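PDB 3V10: rhusiopathiae surface protein B from Erysipelothrix rhusiopathiae, which probably binds collagen as a cell-wall-anchored surface adhesin, through the collagen-binding region to which this chain corresponds. Local coordinates for residues Lys272-Lys278 and Thr303-Phe309. Numbering follows the deposited sequence.
Sequences KKLENYK and TSVVNMF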
# COMPACT_ATOMS: atom_id res chain seq x y z
N LYS A 272 6.44 5.42 -11.38
CA LYS A 272 6.07 6.12 -10.15
C LYS A 272 4.73 6.84 -10.13
O LYS A 272 4.21 7.13 -9.06
CB LYS A 272 7.18 7.14 -9.81
CG LYS A 272 7.27 7.57 -8.36
CD LYS A 272 7.86 6.46 -7.51
CE LYS A 272 9.14 5.79 -8.13
NZ LYS A 272 9.00 4.67 -9.15
N LYS A 273 4.19 7.12 -11.30
CA LYS A 273 2.93 7.87 -11.38
C LYS A 273 1.66 7.09 -11.72
O LYS A 273 0.58 7.68 -11.82
CB LYS A 273 3.10 9.04 -12.35
CG LYS A 273 4.09 10.08 -11.88
CD LYS A 273 3.57 10.80 -10.64
CE LYS A 273 4.47 11.96 -10.23
NZ LYS A 273 5.83 11.50 -9.83
N LEU A 274 1.77 5.79 -11.91
CA LEU A 274 0.58 4.99 -12.23
C LEU A 274 -0.36 4.99 -11.02
O LEU A 274 0.07 4.73 -9.90
CB LEU A 274 0.99 3.56 -12.59
CG LEU A 274 -0.00 2.74 -13.42
CD1 LEU A 274 -0.24 3.41 -14.76
CD2 LEU A 274 0.55 1.35 -13.62
N GLU A 275 -1.63 5.29 -11.26
CA GLU A 275 -2.61 5.33 -10.18
C GLU A 275 -2.82 4.02 -9.42
O GLU A 275 -3.04 4.03 -8.21
CB GLU A 275 -3.92 5.84 -10.75
CG GLU A 275 -3.75 7.13 -11.54
CD GLU A 275 -4.60 8.28 -10.98
OE1 GLU A 275 -4.27 9.48 -11.21
OE2 GLU A 275 -5.61 7.99 -10.31
N ASN A 276 -2.75 2.89 -10.12
CA ASN A 276 -2.91 1.58 -9.49
C ASN A 276 -1.95 0.56 -10.09
O ASN A 276 -1.64 0.63 -11.28
CB ASN A 276 -4.34 1.03 -9.65
CG ASN A 276 -5.40 2.01 -9.19
OD1 ASN A 276 -5.96 2.76 -10.00
ND2 ASN A 276 -5.68 2.03 -7.90
N TYR A 277 -1.48 -0.38 -9.28
CA TYR A 277 -0.58 -1.43 -9.75
C TYR A 277 -1.42 -2.70 -9.70
O TYR A 277 -1.72 -3.21 -8.63
CB TYR A 277 0.63 -1.55 -8.83
CG TYR A 277 1.50 -0.31 -8.86
CD1 TYR A 277 2.31 -0.03 -9.96
CD2 TYR A 277 1.45 0.62 -7.82
CE1 TYR A 277 3.05 1.15 -10.03
CE2 TYR A 277 2.18 1.80 -7.88
CZ TYR A 277 2.98 2.06 -8.98
OH TYR A 277 3.69 3.24 -9.02
N LYS A 278 -1.80 -3.18 -10.88
CA LYS A 278 -2.67 -4.35 -10.98
C LYS A 278 -2.00 -5.69 -11.20
O LYS A 278 -0.83 -5.77 -11.58
CB LYS A 278 -3.68 -4.14 -12.10
CG LYS A 278 -4.42 -2.81 -12.05
CD LYS A 278 -5.40 -2.68 -13.21
CE LYS A 278 -6.08 -1.32 -13.22
NZ LYS A 278 -5.11 -0.22 -13.47
N THR A 303 -6.52 -8.34 -8.55
CA THR A 303 -6.48 -7.33 -7.51
C THR A 303 -5.50 -6.23 -7.87
O THR A 303 -4.90 -6.24 -8.95
CB THR A 303 -6.13 -7.95 -6.14
OG1 THR A 303 -6.51 -7.05 -5.10
CG2 THR A 303 -4.64 -8.22 -6.03
N SER A 304 -5.34 -5.25 -6.98
CA SER A 304 -4.43 -4.16 -7.26
C SER A 304 -4.08 -3.42 -5.99
O SER A 304 -4.73 -3.58 -4.96
CB SER A 304 -5.06 -3.20 -8.26
OG SER A 304 -6.21 -2.58 -7.71
N VAL A 305 -3.03 -2.62 -6.08
CA VAL A 305 -2.56 -1.81 -4.96
C VAL A 305 -2.58 -0.36 -5.43
O VAL A 305 -2.01 -0.03 -6.47
CB VAL A 305 -1.12 -2.20 -4.53
CG1 VAL A 305 -0.68 -1.36 -3.34
CG2 VAL A 305 -1.07 -3.68 -4.17
N VAL A 306 -3.25 0.50 -4.67
CA VAL A 306 -3.31 1.91 -5.03
C VAL A 306 -1.91 2.48 -4.82
O VAL A 306 -1.21 2.10 -3.89
CB VAL A 306 -4.32 2.66 -4.14
CG1 VAL A 306 -4.28 4.15 -4.44
CG2 VAL A 306 -5.72 2.12 -4.38
N ASN A 307 -1.52 3.38 -5.72
CA ASN A 307 -0.20 4.03 -5.66
C ASN A 307 0.13 4.43 -4.23
O ASN A 307 -0.61 5.18 -3.60
CB ASN A 307 -0.18 5.26 -6.58
CG ASN A 307 1.19 5.90 -6.67
OD1 ASN A 307 1.71 6.41 -5.68
ND2 ASN A 307 1.79 5.87 -7.85
N MET A 308 1.26 3.93 -3.74
CA MET A 308 1.67 4.20 -2.37
C MET A 308 2.81 5.20 -2.20
O MET A 308 3.38 5.31 -1.10
CB MET A 308 2.01 2.87 -1.68
CG MET A 308 3.11 2.01 -2.33
SD MET A 308 2.74 1.11 -3.89
CE MET A 308 4.21 1.52 -4.75
N PHE A 309 3.14 5.93 -3.26
CA PHE A 309 4.23 6.91 -3.20
C PHE A 309 3.81 8.29 -2.72
O PHE A 309 2.76 8.80 -3.10
CB PHE A 309 4.88 7.05 -4.59
CG PHE A 309 5.70 5.86 -5.01
CD1 PHE A 309 6.94 5.62 -4.44
CD2 PHE A 309 5.24 5.01 -6.01
CE1 PHE A 309 7.73 4.53 -4.85
CE2 PHE A 309 6.02 3.92 -6.43
CZ PHE A 309 7.26 3.68 -5.85
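Asn307 and the backbone of Lys272-Glu275 illustrate how a side chain can take over the pairing of two chains where the beta ladder ends. The ladder is antiparallel: strand 303-306 runs beside the start of strand 276-286 in one sheet of the DEv-IgG-fold domain, and Tyr277 and Val305 form its hydrogen-bonded pair, with N to O distances of 2.9 Å in both directions. Two residues on, past the non-hydrogen-bonded pair Asn276-Val306, Asn307 N still donates to Glu275 O; beyond that, the amide takes over.

Followed outward, Asn307 CB first rests near the carbonyl oxygens of Leu274 and Glu275. With CG anti to the backbone N (chi1 -175°) and 3.6 Å from Leu274 O, the amide then reaches into the turn before Asn276. Its ND2 donates twice, 2.9 Å to Leu274 O and 3.0 Å to Lys272 O; both acceptors lie close to the amide plane, although ND2 stands above each carbonyl plane. OD1 turns back to accept from Phe309 N, closing an Asx turn. Three bonds thus fix the amide's rotation; the two from ND2 tie the loop at 272-275 to the chain leaving the strand, and the third shapes that chain itself, which goes on to strand 311-315 in the sheet of the other domain.

Tyr277 lies buried alongside, its ring 34° from the amide plane. Met308 makes an oblique Met-aromatic contact with it, CE coming 3.7 Å from Tyr277 CE2. Lys272 lays its bent aliphatic chain over one face of Phe309, whose ring also meets His178 edge-to-face. The hydroxyl of Tyr277 bonds to Asp271 O, and the same OH lies in the plane of the Phe309 ring, 3.5 Å from Phe309 CE2.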